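Local coordinates for protein - conserved hypothetical (Bacillus anthracis, PDB 4LES), which is of unknown function but folds into a mainly antiparallel beta domain, whose bound phosphate and glycol probably come from the crystallisation liquor, at residues I67-N75 with V87-K95; E186-Y194 with N198-K206. All coordinates share one frame; numbering follows the deposited sequence.

Interaction 1 (I67-N75 with V87-K95). With PO4 (phosphate ion), chain E.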
loop_
_atom_site.group_PDB
_atom_site.type_symbol
_atom_site.label_atom_id
_atom_site.label_comp_id
_atom_site.label_asym_id
_atom_site.label_seq_id
_atom_site.Cartn_x
_atom_site.Cartn_y
_atom_site.Cartn_z
ATOM N N ILE A 67 -8.285 -3.200 20.468
ATOM C CA ILE A 67 -7.920 -2.334 19.347
ATOM C C ILE A 67 -7.605 -3.176 18.119
ATOM O O ILE A 67 -6.613 -3.889 18.057
ATOM C CB ILE A 67 -6.744 -1.396 19.699
ATOM C CG1 ILE A 67 -7.053 -0.602 20.984
ATOM C CG2 ILE A 67 -6.417 -0.474 18.535
ATOM C CD1 ILE A 67 -8.467 -0.024 21.067
ATOM N N LYS A 68 -8.475 -3.032 17.137
ATOM C CA LYS A 68 -8.443 -3.795 15.921
ATOM C C LYS A 68 -7.630 -3.169 14.793
ATOM O O LYS A 68 -7.331 -3.835 13.795
ATOM C CB LYS A 68 -9.898 -3.920 15.441
ATOM C CG LYS A 68 -10.519 -2.556 15.134
ATOM C CD LYS A 68 -11.978 -2.577 14.713
ATOM C CE LYS A 68 -12.353 -1.184 14.210
ATOM N NZ LYS A 68 -13.811 -0.956 14.009
ATOM N N GLU A 69 -7.289 -1.892 14.927
ATOM C CA GLU A 69 -6.623 -1.185 13.850
ATOM C C GLU A 69 -5.808 -0.006 14.405
ATOM O O GLU A 69 -6.231 0.667 15.360
ATOM C CB GLU A 69 -7.738 -0.749 12.886
ATOM C CG GLU A 69 -7.365 0.066 11.685
ATOM C CD GLU A 69 -8.546 0.277 10.737
ATOM O OE1 GLU A 69 -8.513 1.225 9.937
ATOM O OE2 GLU A 69 -9.522 -0.481 10.808
ATOM N N LYS A 70 -4.622 0.191 13.853
ATOM C CA LYS A 70 -3.759 1.294 14.239
ATOM C C LYS A 70 -3.316 1.982 12.966
ATOM O O LYS A 70 -2.810 1.325 12.024
ATOM C CB LYS A 70 -2.568 0.810 15.057
ATOM C CG LYS A 70 -1.712 1.964 15.549
ATOM C CD LYS A 70 -0.710 1.545 16.608
ATOM C CE LYS A 70 0.165 2.733 16.970
ATOM N NZ LYS A 70 1.359 2.309 17.734
ATOM N N GLU A 71 -3.511 3.296 12.919
ATOM C CA GLU A 71 -3.249 4.054 11.702
ATOM C C GLU A 71 -2.059 5.015 11.777
ATOM O O GLU A 71 -1.862 5.670 12.789
ATOM C CB GLU A 71 -4.509 4.820 11.323
ATOM C CG GLU A 71 -5.750 3.948 11.363
ATOM C CD GLU A 71 -6.998 4.689 10.925
ATOM O OE1 GLU A 71 -6.833 5.714 10.199
ATOM O OE2 GLU A 71 -8.138 4.246 11.292
ATOM N N TYR A 72 -1.293 5.088 10.673
ATOM C CA TYR A 72 -0.114 5.968 10.543
ATOM C C TYR A 72 -0.304 6.854 9.293
ATOM O O TYR A 72 -0.205 6.368 8.145
ATOM C CB TYR A 72 1.143 5.143 10.406
ATOM C CG TYR A 72 1.380 4.217 11.542
ATOM C CD1 TYR A 72 0.803 2.960 11.559
ATOM C CD2 TYR A 72 2.175 4.583 12.599
ATOM C CE1 TYR A 72 0.997 2.092 12.605
ATOM C CE2 TYR A 72 2.381 3.721 13.674
ATOM C CZ TYR A 72 1.781 2.480 13.673
ATOM O OH TYR A 72 1.976 1.598 14.731
ATOM N N ALA A 73 -0.657 8.112 9.506
ATOM C CA ALA A 73 -0.878 9.055 8.405
ATOM C C ALA A 73 0.438 9.445 7.768
ATOM O O ALA A 73 1.422 9.620 8.457
ATOM C CB ALA A 73 -1.610 10.306 8.886
ATOM N N VAL A 74 0.474 9.501 6.444
ATOM C CA VAL A 74 1.689 9.941 5.724
ATOM C C VAL A 74 1.236 11.164 4.982
ATOM O O VAL A 74 1.752 12.243 5.213
ATOM C CB VAL A 74 2.254 8.870 4.762
ATOM C CG1 VAL A 74 3.439 9.402 3.959
ATOM C CG2 VAL A 74 2.679 7.648 5.540
ATOM N N ASN A 75 0.255 11.014 4.095
ATOM C CA ASN A 75 -0.282 12.173 3.350
ATOM C C ASN A 75 0.768 13.033 2.675
ATOM O O ASN A 75 0.748 14.257 2.788
ATOM C CB ASN A 75 -1.177 13.012 4.274
ATOM C CG ASN A 75 -2.388 12.226 4.758
ATOM O OD1 ASN A 75 -2.706 12.199 5.943
ATOM N ND2 ASN A 75 -3.022 11.528 3.838
ATOM N N VAL A 87 1.277 8.834 -0.998
ATOM C CA VAL A 87 1.143 7.824 0.036
ATOM C C VAL A 87 0.211 8.433 1.080
ATOM O O VAL A 87 0.494 9.474 1.660
ATOM C CB VAL A 87 2.484 7.421 0.651
ATOM C CG1 VAL A 87 2.278 6.368 1.730
ATOM C CG2 VAL A 87 3.380 6.850 -0.440
ATOM N N LYS A 88 -0.919 7.788 1.309
ATOM C CA LYS A 88 -1.899 8.370 2.202
ATOM C C LYS A 88 -1.694 7.918 3.606
ATOM O O LYS A 88 -1.450 8.707 4.479
ATOM C CB LYS A 88 -3.291 8.035 1.717
ATOM C CG LYS A 88 -3.557 8.575 0.329
ATOM C CD LYS A 88 -4.936 8.143 -0.141
ATOM C CE LYS A 88 -5.249 8.790 -1.467
ATOM N NZ LYS A 88 -6.557 8.341 -2.028
ATOM N N ARG A 89 -1.764 6.633 3.838
ATOM C CA ARG A 89 -1.566 6.152 5.167
ATOM C C ARG A 89 -1.140 4.722 5.147
ATOM O O ARG A 89 -1.208 4.050 4.113
ATOM C CB ARG A 89 -2.835 6.311 5.971
ATOM C CG ARG A 89 -4.053 5.721 5.319
ATOM C CD ARG A 89 -5.323 5.903 6.201
ATOM N NE ARG A 89 -6.327 5.045 5.599
ATOM C CZ ARG A 89 -7.406 4.528 6.191
ATOM N NH1 ARG A 89 -7.704 4.790 7.460
ATOM N NH2 ARG A 89 -8.198 3.733 5.474
ATOM N N VAL A 90 -0.663 4.276 6.305
ATOM C CA VAL A 90 -0.277 2.896 6.509
ATOM C C VAL A 90 -1.189 2.440 7.641
ATOM O O VAL A 90 -1.329 3.156 8.629
ATOM C CB VAL A 90 1.189 2.759 6.922
ATOM C CG1 VAL A 90 1.496 1.327 7.300
ATOM C CG2 VAL A 90 2.107 3.248 5.806
ATOM N N VAL A 91 -1.817 1.281 7.493
ATOM C CA VAL A 91 -2.746 0.775 8.511
ATOM C C VAL A 91 -2.388 -0.634 8.956
ATOM O O VAL A 91 -2.161 -1.503 8.136
ATOM C CB VAL A 91 -4.171 0.728 7.951
ATOM C CG1 VAL A 91 -5.156 0.221 9.006
ATOM C CG2 VAL A 91 -4.575 2.122 7.494
ATOM N N GLU A 92 -2.347 -0.835 10.264
ATOM C CA GLU A 92 -2.062 -2.124 10.868
ATOM C C GLU A 92 -3.395 -2.671 11.301
ATOM O O GLU A 92 -4.094 -2.040 12.108
ATOM C CB GLU A 92 -1.142 -1.928 12.086
ATOM C CG GLU A 92 -0.846 -3.186 12.872
ATOM C CD GLU A 92 0.035 -2.929 14.089
ATOM O OE1 GLU A 92 0.224 -1.758 14.484
ATOM O OE2 GLU A 92 0.536 -3.917 14.660
ATOM N N ARG A 93 -3.776 -3.823 10.767
ATOM C CA ARG A 93 -5.076 -4.406 11.115
ATOM C C ARG A 93 -5.141 -5.918 11.188
ATOM O O ARG A 93 -4.285 -6.617 10.683
ATOM C CB ARG A 93 -6.170 -3.872 10.182
ATOM C CG ARG A 93 -5.883 -3.962 8.703
ATOM C CD ARG A 93 -6.740 -2.971 7.925
ATOM N NE ARG A 93 -8.094 -3.444 7.724
ATOM C CZ ARG A 93 -9.154 -2.676 7.487
ATOM N NH1 ARG A 93 -10.333 -3.247 7.316
ATOM N NH2 ARG A 93 -9.067 -1.358 7.451
ATOM N N ASP A 94 -6.196 -6.384 11.844
ATOM C CA ASP A 94 -6.473 -7.818 12.084
ATOM C C ASP A 94 -7.151 -8.561 10.930
ATOM O O ASP A 94 -7.217 -9.777 10.944
ATOM C CB ASP A 94 -7.382 -7.950 13.312
ATOM C CG ASP A 94 -8.731 -7.208 13.137
ATOM O OD1 ASP A 94 -8.817 -6.241 12.333
ATOM O OD2 ASP A 94 -9.706 -7.578 13.821
ATOM N N LYS A 95 -7.687 -7.841 9.950
ATOM C CA LYS A 95 -8.364 -8.490 8.835
ATOM C C LYS A 95 -8.661 -7.534 7.681
ATOM O O LYS A 95 -8.574 -6.300 7.828
ATOM C CB LYS A 95 -9.684 -9.115 9.307
ATOM C CG LYS A 95 -10.692 -8.084 9.785
ATOM C CD LYS A 95 -12.017 -8.691 10.221
ATOM C CE LYS A 95 -12.964 -7.572 10.633
ATOM N NZ LYS A 95 -14.307 -8.064 11.032
HETATM P P PO4 E . -10.463 2.256 7.870
HETATM O O1 PO4 E . -9.193 1.614 7.356
HETATM O O2 PO4 E . -10.213 3.009 9.149
HETATM O O3 PO4 E . -10.941 3.219 6.830
HETATM O O4 PO4 E . -11.501 1.195 8.116
HETATM O O HOH W 1 2.122 -0.523 16.284
#
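K70 and E92 exchange a pair of backbone hydrogen bonds, and Y72 does the same with V90, joining the two arms of an antiparallel beta hairpin. The bond from E92 N to K70 O is 2.8 Å long and almost straight at 178°. At the far end K88 O accepts from both V74 N and N75 N, reached from the same face of its carbonyl plane, so one oxygen serves two consecutive amides.

Charged side chains dominate the face carrying E69, E71, R89 and R93. R89 NH1 meets E71 OE1 at 3.0 Å, a salt bridge whose hydrogen bond is weak; the oxygen lies at the guanidinium edge, although the carboxylate stands 79° from that plane. E69 and R93 run side by side, but OE2 of E69 sits over the guanidinium face, so their salt bridge rests on charge alone. Both arginines approach a phosphate, probably from the crystallisation liquor: R89 NH2 donates to its O3 over 3.1 Å, and R93 NH2 lies 3.0 Å from O1. The ion crowds E69, so its exact placement is doubtful, though the paired guanidinium groups would probably attract an anion. R93 is steadied by a straight bond from NE to K95 O.

Apolar contact is modest. V74 CB packs on V87 CG1 at 3.9 Å, branched residues that fit an extended backbone, while the aliphatic part of E69 brings CG to V91 CG1. On the face carrying K70, Y72 and E92, a water joins Y72 OH to E92 OE1, 2.6 Å from the hydroxyl and donating to the carboxylate.

Strand 69-79 is an outermost strand of a four-stranded sheet; strand 83-96 lies between it and strand 110-121, whose E116 and E118 pair with R89 and K88. Helix 149-158 covers the phosphate face through Y155, and its E158 pairs with R93.

Interaction 2 (E186-Y194 with N198-K206)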
loop_
_atom_site.group_PDB
_atom_site.type_symbol
_atom_site.label_atom_id
_atom_site.label_comp_id
_atom_site.label_asym_id
_atom_site.label_seq_id
_atom_site.Cartn_x
_atom_site.Cartn_y
_atom_site.Cartn_z
ATOM N N GLU A 186 4.748 -8.512 16.585
ATOM C CA GLU A 186 5.795 -8.067 17.500
ATOM C C GLU A 186 6.878 -7.300 16.734
ATOM O O GLU A 186 7.343 -6.273 17.197
ATOM C CB GLU A 186 6.416 -9.241 18.259
ATOM C CG GLU A 186 5.415 -10.080 19.036
ATOM C CD GLU A 186 6.068 -11.178 19.870
ATOM O OE1 GLU A 186 6.958 -10.864 20.692
ATOM O OE2 GLU A 186 5.668 -12.357 19.730
ATOM N N LYS A 187 7.270 -7.783 15.559
ATOM C CA LYS A 187 8.308 -7.090 14.779
ATOM C C LYS A 187 7.829 -5.731 14.316
ATOM O O LYS A 187 8.557 -4.742 14.394
ATOM C CB LYS A 187 8.760 -7.915 13.576
ATOM C CG LYS A 187 9.452 -9.198 13.974
ATOM C CD LYS A 187 10.026 -9.944 12.785
ATOM C CE LYS A 187 10.704 -11.227 13.245
ATOM N NZ LYS A 187 11.263 -12.004 12.102
ATOM N N PHE A 188 6.604 -5.678 13.819
ATOM C CA PHE A 188 6.074 -4.416 13.383
ATOM C C PHE A 188 5.931 -3.462 14.551
ATOM O O PHE A 188 6.331 -2.314 14.456
ATOM C CB PHE A 188 4.723 -4.564 12.688
ATOM C CG PHE A 188 4.248 -3.280 12.093
ATOM C CD1 PHE A 188 4.733 -2.857 10.875
ATOM C CD2 PHE A 188 3.374 -2.460 12.778
ATOM C CE1 PHE A 188 4.322 -1.639 10.342
ATOM C CE2 PHE A 188 2.965 -1.247 12.250
ATOM C CZ PHE A 188 3.434 -0.836 11.038
ATOM N N ASP A 189 5.387 -3.950 15.660
ATOM C CA ASP A 189 5.126 -3.091 16.822
ATOM C C ASP A 189 6.378 -2.592 17.538
ATOM O O ASP A 189 6.371 -1.491 18.068
ATOM C CB ASP A 189 4.177 -3.780 17.834
ATOM C CG ASP A 189 2.719 -3.858 17.335
ATOM O OD1 ASP A 189 2.412 -3.292 16.268
ATOM O OD2 ASP A 189 1.875 -4.478 18.033
ATOM N N THR A 190 7.459 -3.361 17.532
ATOM C CA THR A 190 8.660 -2.930 18.256
ATOM C C THR A 190 9.754 -2.295 17.415
ATOM O O THR A 190 10.680 -1.721 17.968
ATOM C CB THR A 190 9.299 -4.093 19.022
ATOM O OG1 THR A 190 9.647 -5.135 18.100
ATOM C CG2 THR A 190 8.340 -4.618 20.052
ATOM N N GLY A 191 9.673 -2.387 16.096
ATOM C CA GLY A 191 10.722 -1.810 15.266
ATOM C C GLY A 191 10.360 -0.530 14.551
ATOM O O GLY A 191 9.212 -0.055 14.616
ATOM N N LYS A 192 11.366 0.036 13.882
ATOM C CA LYS A 192 11.189 1.199 13.018
ATOM C C LYS A 192 10.815 0.703 11.611
ATOM O O LYS A 192 11.370 -0.294 11.111
ATOM C CB LYS A 192 12.446 2.037 12.973
ATOM C CG LYS A 192 12.797 2.596 14.343
ATOM C CD LYS A 192 14.041 3.452 14.323
ATOM C CE LYS A 192 14.302 3.971 15.726
ATOM N NZ LYS A 192 15.594 4.698 15.814
ATOM N N TRP A 193 9.860 1.389 10.992
ATOM C CA TRP A 193 9.369 1.025 9.677
ATOM C C TRP A 193 9.293 2.237 8.773
ATOM O O TRP A 193 9.188 3.378 9.224
ATOM C CB TRP A 193 8.028 0.281 9.794
ATOM C CG TRP A 193 8.210 -1.057 10.442
ATOM C CD1 TRP A 193 8.390 -1.302 11.779
ATOM C CD2 TRP A 193 8.274 -2.332 9.790
ATOM N NE1 TRP A 193 8.560 -2.650 11.997
ATOM C CE2 TRP A 193 8.491 -3.306 10.796
ATOM C CE3 TRP A 193 8.158 -2.747 8.457
ATOM C CZ2 TRP A 193 8.601 -4.674 10.511
ATOM C CZ3 TRP A 193 8.269 -4.112 8.169
ATOM C CH2 TRP A 193 8.485 -5.060 9.198
ATOM N N TYR A 194 9.377 1.964 7.480
ATOM C CA TYR A 194 9.428 3.000 6.483
ATOM C C TYR A 194 8.659 2.614 5.244
ATOM O O TYR A 194 8.358 1.428 5.005
ATOM C CB TYR A 194 10.897 3.201 6.045
ATOM C CG TYR A 194 11.869 3.403 7.175
ATOM C CD1 TYR A 194 12.365 2.323 7.883
ATOM C CD2 TYR A 194 12.292 4.684 7.543
ATOM C CE1 TYR A 194 13.259 2.501 8.946
ATOM C CE2 TYR A 194 13.200 4.875 8.590
ATOM C CZ TYR A 194 13.672 3.780 9.288
ATOM O OH TYR A 194 14.545 3.943 10.323
ATOM N N ASN A 198 9.955 4.489 -5.141
ATOM C CA ASN A 198 10.781 4.477 -6.338
ATOM C C ASN A 198 12.245 4.302 -6.009
ATOM O O ASN A 198 13.080 4.786 -6.741
ATOM C CB ASN A 198 10.601 5.801 -7.074
ATOM C CG ASN A 198 11.059 5.713 -8.509
ATOM O OD1 ASN A 198 10.850 4.701 -9.171
ATOM N ND2 ASN A 198 11.689 6.759 -8.991
ATOM N N ASN A 199 12.532 3.632 -4.895
ATOM C CA ASN A 199 13.885 3.494 -4.352
ATOM C C ASN A 199 14.581 4.844 -4.297
ATOM O O ASN A 199 15.779 4.927 -4.428
ATOM C CB ASN A 199 14.682 2.484 -5.179
ATOM C CG ASN A 199 14.202 1.070 -4.954
ATOM O OD1 ASN A 199 14.242 0.564 -3.825
ATOM N ND2 ASN A 199 13.741 0.419 -6.015
ATOM N N GLU A 200 13.802 5.891 -4.093
ATOM C CA GLU A 200 14.276 7.267 -4.160
ATOM C C GLU A 200 13.922 8.085 -2.919
ATOM O O GLU A 200 14.642 9.011 -2.570
ATOM C CB GLU A 200 13.613 7.894 -5.386
ATOM C CG GLU A 200 14.116 9.251 -5.799
ATOM C CD GLU A 200 13.450 9.743 -7.070
ATOM O OE1 GLU A 200 13.866 10.794 -7.566
ATOM O OE2 GLU A 200 12.518 9.102 -7.585
ATOM N N TYR A 201 12.794 7.768 -2.272
ATOM C CA TYR A 201 12.375 8.458 -1.078
ATOM C C TYR A 201 12.162 7.418 -0.002
ATOM O O TYR A 201 11.674 6.312 -0.282
ATOM C CB TYR A 201 11.036 9.162 -1.294
ATOM C CG TYR A 201 11.020 10.168 -2.404
ATOM C CD1 TYR A 201 10.663 9.797 -3.693
ATOM C CD2 TYR A 201 11.325 11.505 -2.159
ATOM C CE1 TYR A 201 10.637 10.721 -4.719
ATOM C CE2 TYR A 201 11.280 12.441 -3.175
ATOM C CZ TYR A 201 10.934 12.039 -4.462
ATOM O OH TYR A 201 10.916 12.960 -5.491
ATOM N N LYS A 202 12.505 7.776 1.231
ATOM C CA LYS A 202 12.341 6.893 2.377
ATOM C C LYS A 202 11.609 7.703 3.422
ATOM O O LYS A 202 12.109 8.687 3.920
ATOM C CB LYS A 202 13.693 6.408 2.880
ATOM C CG LYS A 202 13.626 5.335 3.951
ATOM C CD LYS A 202 15.024 4.785 4.213
ATOM C CE LYS A 202 14.959 3.499 5.016
ATOM N NZ LYS A 202 16.288 2.864 5.236
ATOM N N GLU A 203 10.387 7.313 3.711
ATOM C CA GLU A 203 9.560 8.028 4.684
ATOM C C GLU A 203 9.372 7.127 5.894
ATOM O O GLU A 203 8.830 6.026 5.754
ATOM C CB GLU A 203 8.228 8.301 3.981
ATOM C CG GLU A 203 7.137 8.878 4.807
ATOM C CD GLU A 203 7.457 10.270 5.253
ATOM O OE1 GLU A 203 8.344 10.919 4.615
ATOM O OE2 GLU A 203 6.797 10.696 6.227
ATOM N N GLN A 204 9.795 7.569 7.077
ATOM C CA GLN A 204 9.643 6.763 8.287
ATOM C C GLN A 204 8.215 6.859 8.773
ATOM O O GLN A 204 7.709 7.945 8.989
ATOM C CB GLN A 204 10.588 7.221 9.397
ATOM C CG GLN A 204 10.526 6.330 10.633
ATOM C CD GLN A 204 11.533 6.712 11.686
ATOM O OE1 GLN A 204 12.236 7.698 11.555
ATOM N NE2 GLN A 204 11.616 5.916 12.741
ATOM N N ILE A 205 7.544 5.743 8.945
ATOM C CA ILE A 205 6.190 5.839 9.439
ATOM C C ILE A 205 6.143 5.612 10.955
ATOM O O ILE A 205 5.232 6.086 11.630
ATOM C CB ILE A 205 5.246 4.859 8.730
ATOM C CG1 ILE A 205 5.451 3.450 9.251
ATOM C CG2 ILE A 205 5.418 4.920 7.214
ATOM C CD1 ILE A 205 4.628 2.442 8.492
ATOM N N LYS A 206 7.152 4.944 11.496
ATOM C CA LYS A 206 7.121 4.552 12.894
ATOM C C LYS A 206 8.525 4.424 13.432
ATOM O O LYS A 206 9.459 4.137 12.671
ATOM C CB LYS A 206 6.517 3.172 12.909
ATOM C CG LYS A 206 5.782 2.820 14.140
ATOM C CD LYS A 206 5.048 1.516 13.879
ATOM C CE LYS A 206 5.961 0.349 14.032
ATOM N NZ LYS A 206 6.220 0.120 15.485
ATOM O OXT LYS A 206 8.758 4.550 14.620
#
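K206, the C-terminal residue, reaches back across F188, W193 and G191, and its side chain carries much of this contact. CB points toward the other segment; chi1 of -151° sets CG roughly anti to the backbone N and starts the chain toward F188. CD then reaches the F188 rim, 3.8 Å from CE2. The turn at chi3 (81°) brings CE over one ring face in a CH-pi contact and beside W193 CD1; that at chi4 (74°) carries NZ to the carbonyls at the helix end. There NZ donates to G191 O over 3.1 Å, in the carbonyl plane. F188 O and K206 CE are modelled too close, so the fine detail here, including a weak bond from NZ to F188 O, is doubtful.

The backbone of the same residue is gripped too. W193 N and the Q204 side-chain NE2 reach O of the C-terminal carboxylate from opposite faces of its plane, the former at 3.2 Å. I205 N donates to W193 O, and I205 and K206 both face W193, a classic beta bulge in the hairpin of strands 193-197 and 201-204. The W193 indole lies with F188 CD1 over its centre and turns NE1 to K187 O, tying the strand back to the preceding helix.

Farther along, the Y194 ring has K202 over one face: NZ stands 4.7 Å from the centroid, nearly on the ring normal, in a cation-pi contact, with CE closer in over the same face, 3.9 Å from the centroid. Q204 CB comes within 3.6 Å of Y194 CD2. A flat, electron-rich ring suits such a lysine, whose NZ also makes a long, weak ion pair with D142.

Lysine fits the terminal position because its flexible methylenes line an aromatic face while its ammonium lies among carbonyls at the C-terminal end of helix 185-190, where the helix dipole would probably stabilise a positive charge.

Interactions 1 and 2 follow one another along the chain, their centres about 13 Å apart, yet they pack directly together. The face of hairpin 69-79/83-96 turned away from the phosphate receives the end of the chain: V90 CG1 meets I205 CD1 at 3.5 Å, and Y72 OH lies 3.2 Å from K206 CD. E92 OE2 approaches D189 OD1 to 2.5 Å, a spacing consistent with a proton shared between the two carboxyls. A triethylene glycol lies about 4 Å from each of these two side chains, so it borders both contacts, whereas the phosphate belongs to interaction 1. Neither ligand establishes an active site.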